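Bifunctional protein FolD (Thermus thermophilus, PDB 6V6Y) probably catalyses the NADP-dependent oxidation of 5,10-methylenetetrahydrofolate to 5,10-methenyltetrahydrofolate and the hydrolysis of that product to 10-formyltetrahydrofolate in one-carbon metabolism. Local coordinates at residues Gln4-His9 / Ala247-Pro252; Glu13-Glu18 / Thr261-Met266; Val159-Ser164 / Thr183-Lys188; Leu202-Gly207 / Leu236-Pro241. All blocks are in the same frame, centred on the assembly; numbering follows the deposited sequence.

Contact 1. Residues Gln4-His9 / Ala247-Pro252; sequences QVLSGH and AFALTP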
# COMPACT_ATOMS: atom_id res chain seq x y z
N GLN A 4 19.48 -13.41 21.28
CA GLN A 4 18.33 -14.15 21.79
C GLN A 4 17.59 -14.81 20.63
O GLN A 4 17.62 -14.33 19.49
CB GLN A 4 17.37 -13.22 22.53
CG GLN A 4 18.00 -12.14 23.36
CD GLN A 4 16.94 -11.32 24.06
OE1 GLN A 4 15.77 -11.70 24.07
NE2 GLN A 4 17.33 -10.20 24.65
N VAL A 5 16.91 -15.92 20.91
CA VAL A 5 16.11 -16.57 19.88
C VAL A 5 14.65 -16.16 20.11
O VAL A 5 14.05 -16.46 21.15
CB VAL A 5 16.33 -18.10 19.85
CG1 VAL A 5 17.81 -18.41 19.98
CG2 VAL A 5 15.56 -18.83 20.90
N LEU A 6 14.10 -15.40 19.17
CA LEU A 6 12.71 -14.95 19.29
C LEU A 6 11.82 -16.09 18.85
O LEU A 6 11.54 -16.26 17.65
CB LEU A 6 12.45 -13.71 18.45
CG LEU A 6 13.35 -12.50 18.64
CD1 LEU A 6 14.03 -12.19 17.33
CD2 LEU A 6 12.54 -11.31 19.12
N SER A 7 11.37 -16.88 19.82
CA SER A 7 10.53 -18.02 19.50
C SER A 7 9.13 -17.55 19.11
O SER A 7 8.52 -16.72 19.80
CB SER A 7 10.45 -18.97 20.69
OG SER A 7 9.43 -19.94 20.47
N GLY A 8 8.60 -18.08 18.01
CA GLY A 8 7.24 -17.77 17.64
C GLY A 8 6.19 -18.49 18.47
O GLY A 8 5.09 -17.96 18.67
N HIS A 9 6.53 -19.68 18.99
CA HIS A 9 5.56 -20.46 19.78
C HIS A 9 5.15 -19.71 21.04
O HIS A 9 3.96 -19.63 21.37
CB HIS A 9 6.13 -21.85 20.10
CG HIS A 9 6.22 -22.74 18.90
ND1 HIS A 9 7.42 -23.18 18.38
CD2 HIS A 9 5.26 -23.23 18.07
CE1 HIS A 9 7.19 -23.93 17.31
NE2 HIS A 9 5.89 -23.97 17.10
N ALA A 247 23.55 -10.00 15.69
CA ALA A 247 22.22 -9.50 16.00
C ALA A 247 21.96 -9.56 17.49
O ALA A 247 22.50 -10.41 18.20
CB ALA A 247 21.16 -10.32 15.25
N PHE A 248 21.14 -8.62 17.97
CA PHE A 248 20.68 -8.69 19.35
C PHE A 248 19.65 -9.80 19.53
O PHE A 248 19.55 -10.41 20.61
CB PHE A 248 20.11 -7.33 19.76
CG PHE A 248 19.40 -7.34 21.10
CD1 PHE A 248 18.01 -7.49 21.16
CD2 PHE A 248 20.11 -7.17 22.29
CE1 PHE A 248 17.35 -7.49 22.39
CE2 PHE A 248 19.46 -7.15 23.52
CZ PHE A 248 18.07 -7.32 23.57
N ALA A 249 18.88 -10.08 18.49
CA ALA A 249 17.85 -11.11 18.56
C ALA A 249 17.53 -11.55 17.14
O ALA A 249 17.53 -10.73 16.21
CB ALA A 249 16.59 -10.59 19.27
N LEU A 250 17.24 -12.83 16.99
CA LEU A 250 17.08 -13.45 15.69
C LEU A 250 15.97 -14.50 15.76
O LEU A 250 15.93 -15.31 16.69
CB LEU A 250 18.39 -14.08 15.24
CG LEU A 250 18.27 -15.09 14.12
CD1 LEU A 250 17.97 -14.41 12.79
CD2 LEU A 250 19.55 -15.88 14.05
N THR A 251 15.07 -14.46 14.78
CA THR A 251 13.98 -15.43 14.63
C THR A 251 14.52 -16.77 14.14
O THR A 251 15.15 -16.82 13.07
CB THR A 251 12.94 -14.87 13.64
OG1 THR A 251 12.08 -13.96 14.33
CG2 THR A 251 12.09 -15.97 12.96
N PRO A 252 14.32 -17.86 14.88
CA PRO A 252 14.75 -19.18 14.39
C PRO A 252 13.86 -19.64 13.25
O PRO A 252 12.74 -19.18 13.08
CB PRO A 252 14.58 -20.08 15.62
CG PRO A 252 13.42 -19.45 16.35
CD PRO A 252 13.69 -17.96 16.21
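The side-chain amide of Q4 runs alongside the phenyl ring of F248, both groups pointing the same way, and meets it obliquely. The closest approach is Q4 NE2 to F248 CZ, 3.2 Å, with the amide and ring planes 55° apart. Q4 CG stands beside its own backbone N (chi1 -37°) and the chain is extended from there, which carries the amide up to the end of the ring that lies farthest from the F248 backbone. The two residues open a short parallel pairing of strand 4-5 with strand 249-250, which adds the N-terminal residues of the chain to one margin of the Rossmann-type sheet of the NADP-binding domain. Three backbone bonds hold it: Q4 N gives to F248 O at 3.1 Å, L250 N to Q4 O at 2.9 Å, and L6 N to L250 O at 3.1 Å. Beyond strand 249-250 the sheet continues through I222 and V223.

On the face carrying Q4 and A249, L6 reaches back over the partner strand, and its CD1 lies 3.6 Å from A249 CB and close to the L250 backbone as well. Past the paired residues, L6 O comes within 3.1 Å of P252 CD, where the proline ring turns toward the incoming chain. S7 then starts helix 8-24 as its N-cap, though the bond from H9 N to S7 OG is weak. The hydroxyl of T251 is buried under L6: OG1 sits 4.0 Å from L6 CD1, and no atom of the model offers it a polar partner.

Contact 2. Residues Glu13-Glu18 / Thr261-Met266; sequences EAVYEE and TVAMLM. With NAP (NADP nicotinamide-adenine-dinucleotide phosphate), chain B.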
# COMPACT_ATOMS: atom_id res chain seq x y z
N GLU A 13 1.37 -18.39 21.56
CA GLU A 13 0.56 -18.85 22.69
C GLU A 13 -0.19 -17.68 23.33
O GLU A 13 -1.35 -17.82 23.72
CB GLU A 13 1.43 -19.56 23.73
CG GLU A 13 0.66 -20.43 24.70
CD GLU A 13 -0.19 -21.47 23.98
OE1 GLU A 13 -1.37 -21.66 24.37
OE2 GLU A 13 0.31 -22.09 23.01
N ALA A 14 0.45 -16.52 23.42
CA ALA A 14 -0.28 -15.36 23.93
C ALA A 14 -1.47 -15.01 23.03
O ALA A 14 -2.53 -14.61 23.53
CB ALA A 14 0.66 -14.16 24.08
N VAL A 15 -1.33 -15.19 21.71
CA VAL A 15 -2.49 -14.96 20.83
C VAL A 15 -3.57 -15.99 21.08
O VAL A 15 -4.77 -15.67 21.13
CB VAL A 15 -2.08 -14.96 19.34
CG1 VAL A 15 -3.35 -14.81 18.44
CG2 VAL A 15 -1.06 -13.87 19.03
N TYR A 16 -3.18 -17.27 21.23
CA TYR A 16 -4.15 -18.34 21.41
C TYR A 16 -4.88 -18.20 22.73
O TYR A 16 -6.08 -18.48 22.81
CB TYR A 16 -3.44 -19.69 21.34
CG TYR A 16 -2.97 -20.06 19.94
CD1 TYR A 16 -3.73 -19.73 18.82
CD2 TYR A 16 -1.77 -20.72 19.75
CE1 TYR A 16 -3.29 -20.07 17.54
CE2 TYR A 16 -1.33 -21.07 18.49
CZ TYR A 16 -2.10 -20.74 17.39
OH TYR A 16 -1.65 -21.09 16.15
N GLU A 17 -4.17 -17.78 23.78
CA GLU A 17 -4.80 -17.48 25.06
C GLU A 17 -5.85 -16.38 24.91
O GLU A 17 -6.96 -16.49 25.43
CB GLU A 17 -3.73 -17.09 26.07
CG GLU A 17 -3.80 -17.76 27.44
CD GLU A 17 -4.12 -19.25 27.38
OE1 GLU A 17 -3.38 -20.00 26.71
OE2 GLU A 17 -5.11 -19.66 28.03
N GLU A 18 -5.51 -15.31 24.17
CA GLU A 18 -6.49 -14.26 23.89
C GLU A 18 -7.71 -14.81 23.16
O GLU A 18 -8.85 -14.40 23.44
CB GLU A 18 -5.85 -13.13 23.07
CG GLU A 18 -5.12 -12.11 23.93
CD GLU A 18 -4.08 -11.28 23.18
OE1 GLU A 18 -3.06 -10.92 23.80
OE2 GLU A 18 -4.29 -10.98 21.98
N THR A 261 2.33 -16.85 11.88
CA THR A 261 1.43 -16.83 10.74
C THR A 261 0.16 -17.64 11.01
O THR A 261 -0.94 -17.22 10.65
CB THR A 261 2.12 -17.37 9.49
OG1 THR A 261 3.29 -16.59 9.19
CG2 THR A 261 1.15 -17.33 8.28
N VAL A 262 0.31 -18.81 11.65
CA VAL A 262 -0.87 -19.62 11.93
C VAL A 262 -1.76 -18.93 12.96
O VAL A 262 -2.98 -18.84 12.80
CB VAL A 262 -0.46 -21.03 12.41
CG1 VAL A 262 -1.70 -21.87 12.70
CG2 VAL A 262 0.42 -21.72 11.37
N ALA A 263 -1.14 -18.40 14.02
CA ALA A 263 -1.90 -17.77 15.10
C ALA A 263 -2.75 -16.61 14.59
O ALA A 263 -3.91 -16.44 15.01
CB ALA A 263 -0.95 -17.29 16.20
N MET A 264 -2.19 -15.78 13.71
CA MET A 264 -2.95 -14.62 13.26
C MET A 264 -4.02 -14.99 12.24
O MET A 264 -4.99 -14.25 12.09
CB MET A 264 -2.01 -13.55 12.68
CG MET A 264 -0.84 -13.21 13.58
SD MET A 264 -1.32 -12.61 15.21
CE MET A 264 -2.29 -11.21 14.78
N LEU A 265 -3.86 -16.12 11.55
CA LEU A 265 -4.97 -16.64 10.75
C LEU A 265 -6.14 -17.05 11.65
O LEU A 265 -7.30 -16.76 11.34
CB LEU A 265 -4.50 -17.81 9.89
CG LEU A 265 -5.62 -18.61 9.23
CD1 LEU A 265 -6.40 -17.76 8.22
CD2 LEU A 265 -5.05 -19.86 8.57
N MET A 266 -5.85 -17.71 12.77
CA MET A 266 -6.93 -18.02 13.71
C MET A 266 -7.55 -16.73 14.23
O MET A 266 -8.78 -16.63 14.37
CB MET A 266 -6.40 -18.88 14.87
CG MET A 266 -5.82 -20.20 14.40
SD MET A 266 -7.04 -20.99 13.37
CE MET A 266 -6.01 -21.78 12.17
PA NAP B . 8.01 -13.88 -3.49
O1A NAP B . 8.01 -15.30 -3.92
O2A NAP B . 6.98 -13.10 -4.21
O5B NAP B . 9.48 -13.25 -3.70
C5B NAP B . 10.14 -12.67 -2.60
C4B NAP B . 10.80 -11.36 -2.99
O4B NAP B . 12.16 -11.37 -2.59
C3B NAP B . 10.78 -11.09 -4.48
O3B NAP B . 9.75 -10.16 -4.77
C2B NAP B . 12.16 -10.55 -4.83
O2B NAP B . 12.13 -9.20 -5.23
C1B NAP B . 12.96 -10.69 -3.54
N9A NAP B . 14.22 -11.42 -3.79
C8A NAP B . 14.33 -12.72 -4.21
N7A NAP B . 15.65 -13.01 -4.32
C5A NAP B . 16.37 -11.92 -3.99
C6A NAP B . 17.74 -11.69 -3.93
N6A NAP B . 18.60 -12.65 -4.25
N1A NAP B . 18.20 -10.45 -3.54
C2A NAP B . 17.31 -9.45 -3.20
N3A NAP B . 15.95 -9.70 -3.26
C4A NAP B . 15.48 -10.91 -3.65
O3 NAP B . 7.80 -13.80 -1.90
PN NAP B . 6.99 -14.72 -0.86
O1N NAP B . 5.79 -15.24 -1.55
O2N NAP B . 6.86 -13.99 0.41
O5D NAP B . 8.02 -15.94 -0.64
C5D NAP B . 9.28 -15.69 -0.06
C4D NAP B . 9.61 -16.77 0.96
O4D NAP B . 8.88 -16.57 2.16
C3D NAP B . 9.26 -18.15 0.43
O3D NAP B . 10.40 -18.98 0.48
C2D NAP B . 8.20 -18.68 1.37
O2D NAP B . 8.47 -20.02 1.71
C1D NAP B . 8.34 -17.80 2.60
N1N NAP B . 7.02 -17.60 3.25
C2N NAP B . 6.86 -18.01 4.54
C3N NAP B . 5.64 -17.84 5.18
C7N NAP B . 5.50 -18.19 6.63
O7N NAP B . 4.23 -18.12 7.23
N7N NAP B . 6.59 -18.54 7.31
C4N NAP B . 4.58 -17.26 4.49
C5N NAP B . 4.76 -16.85 3.18
C6N NAP B . 5.99 -17.03 2.56
P2B NAP B . 11.58 -8.75 -6.68
O1X NAP B . 10.07 -8.73 -6.67
O2X NAP B . 12.10 -7.36 -6.98
O3X NAP B . 12.07 -9.72 -7.73
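Apolar packing carries this contact, with V15 and Y16 facing A263. V15 CB sits 4.1 Å from A263 CB, and with CG1 anti to the backbone N (chi1 176°) that methyl comes to 3.8 Å from A263 O, while the other branch, CG2, meets M264 SD at 4.0 Å. The M264 chain, bent at both middle torsions, folds back toward V15 and crosses it at about a right angle. Y16 sends its phenol end across the small methyl of A263, CZ to CB 3.8 Å, and M266 CG comes to the ring edge near its plane, 4.0 Å from CE1.

The backbones behind these side chains are helices 8-24 and 257-276, running the same way; the axes of segments 13-18 and 261-266 approach to 9.3 Å and are inclined by 16°. This packs the first helix of the catalytic domain against the C-terminal helix, which returns from the NADP-binding domain and so ties the two lobes of the FolD fold together. R53 of helix 41-57 touches both Y16 and M266, and A54 also packs on M266.

Polar groups contribute no hydrogen bond between the segments: Y16 OH is 3.5 Å from A263 N, but at a poor angle, and its nearby company includes V262 CG1. The polar work is done toward the cofactor, where T261 OG1 donates to the nicotinamide carboxamide oxygen O7N of NADP at 2.7 Å and also bonds to T138.

Contact 3. Residues Val159-Ser164 / Thr183-Lys188; sequences VVVGRS and TLAHSK. With NAP (NADP nicotinamide-adenine-dinucleotide phosphate), chain B.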
# COMPACT_ATOMS: atom_id res chain seq x y z
N VAL A 159 14.15 -2.18 7.66
CA VAL A 159 14.30 -2.63 6.28
C VAL A 159 13.54 -3.94 6.09
O VAL A 159 13.70 -4.89 6.87
CB VAL A 159 15.78 -2.78 5.87
CG1 VAL A 159 15.87 -3.32 4.44
CG2 VAL A 159 16.51 -1.44 6.00
N VAL A 160 12.69 -3.97 5.07
CA VAL A 160 11.95 -5.15 4.66
C VAL A 160 12.53 -5.57 3.32
O VAL A 160 12.55 -4.77 2.37
CB VAL A 160 10.45 -4.84 4.56
CG1 VAL A 160 9.66 -6.04 4.10
CG2 VAL A 160 9.95 -4.28 5.89
N VAL A 161 13.05 -6.79 3.23
CA VAL A 161 13.61 -7.29 1.97
C VAL A 161 12.64 -8.28 1.36
O VAL A 161 12.41 -9.36 1.91
CB VAL A 161 15.00 -7.92 2.15
CG1 VAL A 161 15.61 -8.18 0.77
CG2 VAL A 161 15.92 -7.01 3.00
N GLY A 162 12.10 -7.92 0.20
CA GLY A 162 11.07 -8.69 -0.45
C GLY A 162 9.82 -7.85 -0.51
O GLY A 162 9.47 -7.18 0.47
N ARG A 163 9.12 -7.86 -1.64
CA ARG A 163 8.01 -6.94 -1.83
C ARG A 163 6.78 -7.67 -2.34
O ARG A 163 6.04 -7.16 -3.19
CB ARG A 163 8.41 -5.82 -2.79
CG ARG A 163 8.87 -6.34 -4.13
CD ARG A 163 8.97 -5.26 -5.20
NE ARG A 163 9.75 -5.78 -6.31
CZ ARG A 163 10.02 -5.12 -7.43
NH1 ARG A 163 9.56 -3.89 -7.61
NH2 ARG A 163 10.75 -5.69 -8.38
N SER A 164 6.52 -8.88 -1.83
CA SER A 164 5.36 -9.63 -2.31
C SER A 164 4.07 -9.09 -1.69
O SER A 164 4.09 -8.33 -0.71
CB SER A 164 5.51 -11.11 -1.96
OG SER A 164 5.15 -11.29 -0.61
N THR A 183 11.96 0.90 4.76
CA THR A 183 12.62 0.76 3.47
C THR A 183 12.16 -0.57 2.89
O THR A 183 12.29 -1.62 3.56
CB THR A 183 14.14 0.81 3.61
OG1 THR A 183 14.52 2.05 4.19
CG2 THR A 183 14.84 0.68 2.27
N LEU A 184 11.59 -0.54 1.69
CA LEU A 184 11.25 -1.75 0.96
C LEU A 184 12.36 -2.02 -0.05
O LEU A 184 12.57 -1.23 -0.99
CB LEU A 184 9.89 -1.64 0.28
CG LEU A 184 8.67 -2.21 1.02
CD1 LEU A 184 7.36 -1.76 0.39
CD2 LEU A 184 8.71 -3.74 1.10
N ALA A 185 13.07 -3.13 0.14
CA ALA A 185 14.11 -3.58 -0.77
C ALA A 185 13.67 -4.86 -1.45
O ALA A 185 12.68 -5.50 -1.06
CB ALA A 185 15.45 -3.76 -0.04
N HIS A 186 14.39 -5.24 -2.50
CA HIS A 186 13.91 -6.32 -3.37
C HIS A 186 15.04 -6.70 -4.31
O HIS A 186 16.17 -6.21 -4.18
CB HIS A 186 12.66 -5.89 -4.14
CG HIS A 186 12.79 -4.54 -4.76
ND1 HIS A 186 13.65 -4.29 -5.82
CD2 HIS A 186 12.22 -3.36 -4.45
CE1 HIS A 186 13.56 -3.02 -6.15
NE2 HIS A 186 12.71 -2.42 -5.33
N SER A 187 14.72 -7.54 -5.30
CA SER A 187 15.79 -8.11 -6.11
C SER A 187 16.49 -7.08 -7.01
O SER A 187 17.57 -7.37 -7.51
CB SER A 187 15.25 -9.26 -6.95
OG SER A 187 14.55 -8.75 -8.08
N LYS A 188 15.92 -5.89 -7.20
CA LYS A 188 16.54 -4.87 -8.04
C LYS A 188 17.21 -3.77 -7.22
O LYS A 188 17.70 -2.79 -7.80
CB LYS A 188 15.52 -4.25 -9.00
CG LYS A 188 14.86 -5.24 -9.96
CD LYS A 188 15.93 -5.86 -10.85
CE LYS A 188 15.33 -6.35 -12.15
NZ LYS A 188 14.37 -7.46 -11.91
PA NAP B . 8.01 -13.88 -3.49
O1A NAP B . 8.01 -15.30 -3.92
O2A NAP B . 6.98 -13.10 -4.21
O5B NAP B . 9.48 -13.25 -3.70
C5B NAP B . 10.14 -12.67 -2.60
C4B NAP B . 10.80 -11.36 -2.99
O4B NAP B . 12.16 -11.37 -2.59
C3B NAP B . 10.78 -11.09 -4.48
O3B NAP B . 9.75 -10.16 -4.77
C2B NAP B . 12.16 -10.55 -4.83
O2B NAP B . 12.13 -9.20 -5.23
C1B NAP B . 12.96 -10.69 -3.54
N9A NAP B . 14.22 -11.42 -3.79
C8A NAP B . 14.33 -12.72 -4.21
N7A NAP B . 15.65 -13.01 -4.32
C5A NAP B . 16.37 -11.92 -3.99
C6A NAP B . 17.74 -11.69 -3.93
N6A NAP B . 18.60 -12.65 -4.25
N1A NAP B . 18.20 -10.45 -3.54
C2A NAP B . 17.31 -9.45 -3.20
N3A NAP B . 15.95 -9.70 -3.26
C4A NAP B . 15.48 -10.91 -3.65
O3 NAP B . 7.80 -13.80 -1.90
PN NAP B . 6.99 -14.72 -0.86
O1N NAP B . 5.79 -15.24 -1.55
O2N NAP B . 6.86 -13.99 0.41
O5D NAP B . 8.02 -15.94 -0.64
C5D NAP B . 9.28 -15.69 -0.06
C4D NAP B . 9.61 -16.77 0.96
O4D NAP B . 8.88 -16.57 2.16
C3D NAP B . 9.26 -18.15 0.43
O3D NAP B . 10.40 -18.98 0.48
C2D NAP B . 8.20 -18.68 1.37
O2D NAP B . 8.47 -20.02 1.71
C1D NAP B . 8.34 -17.80 2.60
N1N NAP B . 7.02 -17.60 3.25
C2N NAP B . 6.86 -18.01 4.54
C3N NAP B . 5.64 -17.84 5.18
C7N NAP B . 5.50 -18.19 6.63
O7N NAP B . 4.23 -18.12 7.23
N7N NAP B . 6.59 -18.54 7.31
C4N NAP B . 4.58 -17.26 4.49
C5N NAP B . 4.76 -16.85 3.18
C6N NAP B . 5.99 -17.03 2.56
P2B NAP B . 11.58 -8.75 -6.68
O1X NAP B . 10.07 -8.73 -6.67
O2X NAP B . 12.10 -7.36 -6.98
O3X NAP B . 12.07 -9.72 -7.73
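Strands 157-161 and 181-185 lie side by side and parallel, the axes of their pieces 159-161 and 183-185 approaching to 4.8 Å, bonded by V160 N to T183 O, A185 N to V160 O and G162 N to A185 O. They are the two strands of a beta-alpha-beta crossover of the Rossmann fold, joined by helix 168-177, and T183 and L184 continue the sheet by antiparallel pairing with a strand of the second subunit. On the face of V160 and L184, V160 CG1 packs on L184 CD2; V159, V161, T183 and A185 take the other face.

Past the strand ends the chains become a clamp for the 2'-phosphate of NADP, the group that tells it from NAD. With CG tucked between backbone N and carbonyl carbon (chi1 57°), R163 swings toward H186 and then runs extended. Its guanidinium lies flat on the imidazole, centres 4.0 Å apart and planes 17° apart, and turns its edge to the phosphate: NE bonds to O1X at 3.0 Å and NH2 to O2X at 2.6 Å. R163 NH1 salt-bridges D179 of the second subunit. The imidazole beneath is pinned by K188 N, which gives to H186 ND1 in the ring plane at 3.1 Å, and by NE2 bonding A180 O of the second subunit, consistent with a neutral ring. S187 completes the grip, its N reaching both O2B and O2X, and its OG lying 2.7 Å from O3X.

Contact 4. Residues Leu202-Gly207 / Leu236-Pro241; sequences LVVAVG and LGDVHP. With NAP (NADP nicotinamide-adenine-dinucleotide phosphate), chain B.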
# COMPACT_ATOMS: atom_id res chain seq x y z
N LEU A 202 15.44 -5.76 10.87
CA LEU A 202 15.60 -6.30 9.52
C LEU A 202 14.66 -7.49 9.35
O LEU A 202 14.75 -8.47 10.11
CB LEU A 202 17.05 -6.70 9.27
CG LEU A 202 17.36 -7.31 7.91
CD1 LEU A 202 17.22 -6.27 6.79
CD2 LEU A 202 18.76 -7.88 7.92
N VAL A 203 13.76 -7.40 8.38
CA VAL A 203 12.82 -8.48 8.07
C VAL A 203 13.13 -8.99 6.68
O VAL A 203 13.14 -8.21 5.72
CB VAL A 203 11.36 -8.00 8.15
CG1 VAL A 203 10.40 -9.19 8.06
CG2 VAL A 203 11.13 -7.17 9.41
N VAL A 204 13.36 -10.30 6.55
CA VAL A 204 13.79 -10.89 5.28
C VAL A 204 12.75 -11.90 4.82
O VAL A 204 12.49 -12.89 5.52
CB VAL A 204 15.18 -11.53 5.41
CG1 VAL A 204 15.66 -12.04 4.06
CG2 VAL A 204 16.20 -10.54 6.02
N ALA A 205 12.17 -11.66 3.63
CA ALA A 205 11.20 -12.58 3.01
C ALA A 205 11.52 -12.71 1.51
O ALA A 205 10.82 -12.18 0.65
CB ALA A 205 9.76 -12.12 3.23
N VAL A 206 12.58 -13.45 1.18
CA VAL A 206 13.00 -13.59 -0.20
C VAL A 206 13.00 -15.03 -0.70
O VAL A 206 12.93 -15.25 -1.92
CB VAL A 206 14.40 -12.97 -0.41
CG1 VAL A 206 14.37 -11.49 -0.08
CG2 VAL A 206 15.42 -13.67 0.44
N GLY A 207 13.08 -16.03 0.18
CA GLY A 207 13.12 -17.41 -0.28
C GLY A 207 14.43 -17.84 -0.89
O GLY A 207 14.44 -18.59 -1.87
N LEU A 236 15.33 -24.20 6.09
CA LEU A 236 16.34 -23.16 6.18
C LEU A 236 15.68 -21.80 6.01
O LEU A 236 14.88 -21.61 5.08
CB LEU A 236 17.42 -23.35 5.12
CG LEU A 236 18.71 -24.03 5.59
CD1 LEU A 236 18.42 -25.35 6.30
CD2 LEU A 236 19.62 -24.22 4.38
N GLY A 237 16.02 -20.86 6.89
CA GLY A 237 15.60 -19.49 6.71
C GLY A 237 16.35 -18.80 5.58
O GLY A 237 17.23 -19.37 4.93
N ASP A 238 15.97 -17.55 5.33
CA ASP A 238 16.73 -16.72 4.39
C ASP A 238 17.95 -16.11 5.03
O ASP A 238 18.77 -15.52 4.32
CB ASP A 238 15.88 -15.59 3.83
CG ASP A 238 14.68 -16.07 3.09
OD1 ASP A 238 14.75 -17.16 2.47
OD2 ASP A 238 13.67 -15.35 3.11
N VAL A 239 18.08 -16.21 6.34
CA VAL A 239 19.15 -15.56 7.08
C VAL A 239 20.14 -16.63 7.55
O VAL A 239 19.74 -17.66 8.10
CB VAL A 239 18.57 -14.77 8.26
CG1 VAL A 239 19.68 -14.12 9.05
CG2 VAL A 239 17.55 -13.72 7.74
N HIS A 240 21.42 -16.40 7.30
CA HIS A 240 22.45 -17.34 7.72
C HIS A 240 22.57 -17.36 9.24
O HIS A 240 22.62 -16.29 9.87
CB HIS A 240 23.79 -16.96 7.10
CG HIS A 240 24.80 -18.06 7.15
ND1 HIS A 240 25.57 -18.30 8.26
CD2 HIS A 240 25.15 -19.00 6.23
CE1 HIS A 240 26.36 -19.34 8.03
NE2 HIS A 240 26.12 -19.78 6.81
N PRO A 241 22.67 -18.54 9.86
CA PRO A 241 22.76 -18.60 11.34
C PRO A 241 23.94 -17.84 11.93
O PRO A 241 23.87 -17.46 13.10
CB PRO A 241 22.84 -20.11 11.65
CG PRO A 241 22.86 -20.82 10.33
CD PRO A 241 22.39 -19.86 9.27
PA NAP B . 8.01 -13.88 -3.49
O1A NAP B . 8.01 -15.30 -3.92
O2A NAP B . 6.98 -13.10 -4.21
O5B NAP B . 9.48 -13.25 -3.70
C5B NAP B . 10.14 -12.67 -2.60
C4B NAP B . 10.80 -11.36 -2.99
O4B NAP B . 12.16 -11.37 -2.59
C3B NAP B . 10.78 -11.09 -4.48
O3B NAP B . 9.75 -10.16 -4.77
C2B NAP B . 12.16 -10.55 -4.83
O2B NAP B . 12.13 -9.20 -5.23
C1B NAP B . 12.96 -10.69 -3.54
N9A NAP B . 14.22 -11.42 -3.79
C8A NAP B . 14.33 -12.72 -4.21
N7A NAP B . 15.65 -13.01 -4.32
C5A NAP B . 16.37 -11.92 -3.99
C6A NAP B . 17.74 -11.69 -3.93
N6A NAP B . 18.60 -12.65 -4.25
N1A NAP B . 18.20 -10.45 -3.54
C2A NAP B . 17.31 -9.45 -3.20
N3A NAP B . 15.95 -9.70 -3.26
C4A NAP B . 15.48 -10.91 -3.65
O3 NAP B . 7.80 -13.80 -1.90
PN NAP B . 6.99 -14.72 -0.86
O1N NAP B . 5.79 -15.24 -1.55
O2N NAP B . 6.86 -13.99 0.41
O5D NAP B . 8.02 -15.94 -0.64
C5D NAP B . 9.28 -15.69 -0.06
C4D NAP B . 9.61 -16.77 0.96
O4D NAP B . 8.88 -16.57 2.16
C3D NAP B . 9.26 -18.15 0.43
O3D NAP B . 10.40 -18.98 0.48
C2D NAP B . 8.20 -18.68 1.37
O2D NAP B . 8.47 -20.02 1.71
C1D NAP B . 8.34 -17.80 2.60
N1N NAP B . 7.02 -17.60 3.25
C2N NAP B . 6.86 -18.01 4.54
C3N NAP B . 5.64 -17.84 5.18
C7N NAP B . 5.50 -18.19 6.63
O7N NAP B . 4.23 -18.12 7.23
N7N NAP B . 6.59 -18.54 7.31
C4N NAP B . 4.58 -17.26 4.49
C5N NAP B . 4.76 -16.85 3.18
C6N NAP B . 5.99 -17.03 2.56
P2B NAP B . 11.58 -8.75 -6.68
O1X NAP B . 10.07 -8.73 -6.67
O2X NAP B . 12.10 -7.36 -6.98
O3X NAP B . 12.07 -9.72 -7.73
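With D238 CG turned beside its own backbone N (chi1 -60°), the carboxylate reaches the turn at V206 and G207 that ends strand 201-204. V206 has its CG1 beside the backbone N as well, which puts CG2 between N and the carbonyl carbon, packed on the carboxylate, 3.6 Å from D238 OD2, while CG1 is directed to the cofactor.

One carboxylate oxygen takes two successive amides. V206 N gives to D238 OD2 at 2.9 Å and G207 N to the same oxygen at 3.1 Å, both nearly straight at the hydrogen. The two donors come down on the same face of the carboxylate, well above its plane. The pair of N-H groups probably helps to stabilise the negative charge, and N229 ND2 holds OD1, which together probably fix the rotation of the group. D225 in turn binds the backbone N of D238 and of V239, setting the segment 236-241 in place.

Apolar packing adjoins this polar cluster. V204 CG1 touches D238 CB at 3.6 Å, and V204 CG2 meets V239 CG2 at 3.9 Å, the side chains crossing at a slant.

The turn held in this way lies against NADP. V206 CG1 is 3.3 Å from the adenosine ribose oxygen O4B, and G207 CA is 3.2 Å from O3D of the nicotinamide ribose. D238 is thus a second-shell residue, positioning first-shell V206 and G207 at the C-terminal end of a parallel strand, where a Rossmann fold characteristically binds its dinucleotide.

Contacts 1, 3 and 4 all reach the parallel sheet of the NADP-binding domain, contact 1 at the strand 4-5 margin and contact 3 at the strand 181-185 margin, their centres about 21 Å apart. The centre of contact 4 lies about 12 Å from both of theirs, and it touches both: L250 packs on V239, and strands 157-161 and 201-204 are neighbours. Contact 2 stands off in the helices, its centre about 18 Å from that of contact 1, with which it shares helix 8-24. Along the chain, contacts 3 and 4 follow in series inside the long spans closed by contacts 1 and 2, which cross. The chain's two ends thus meet twice, coupling the domains, while contacts 2, 3 and 4 all touch NADP.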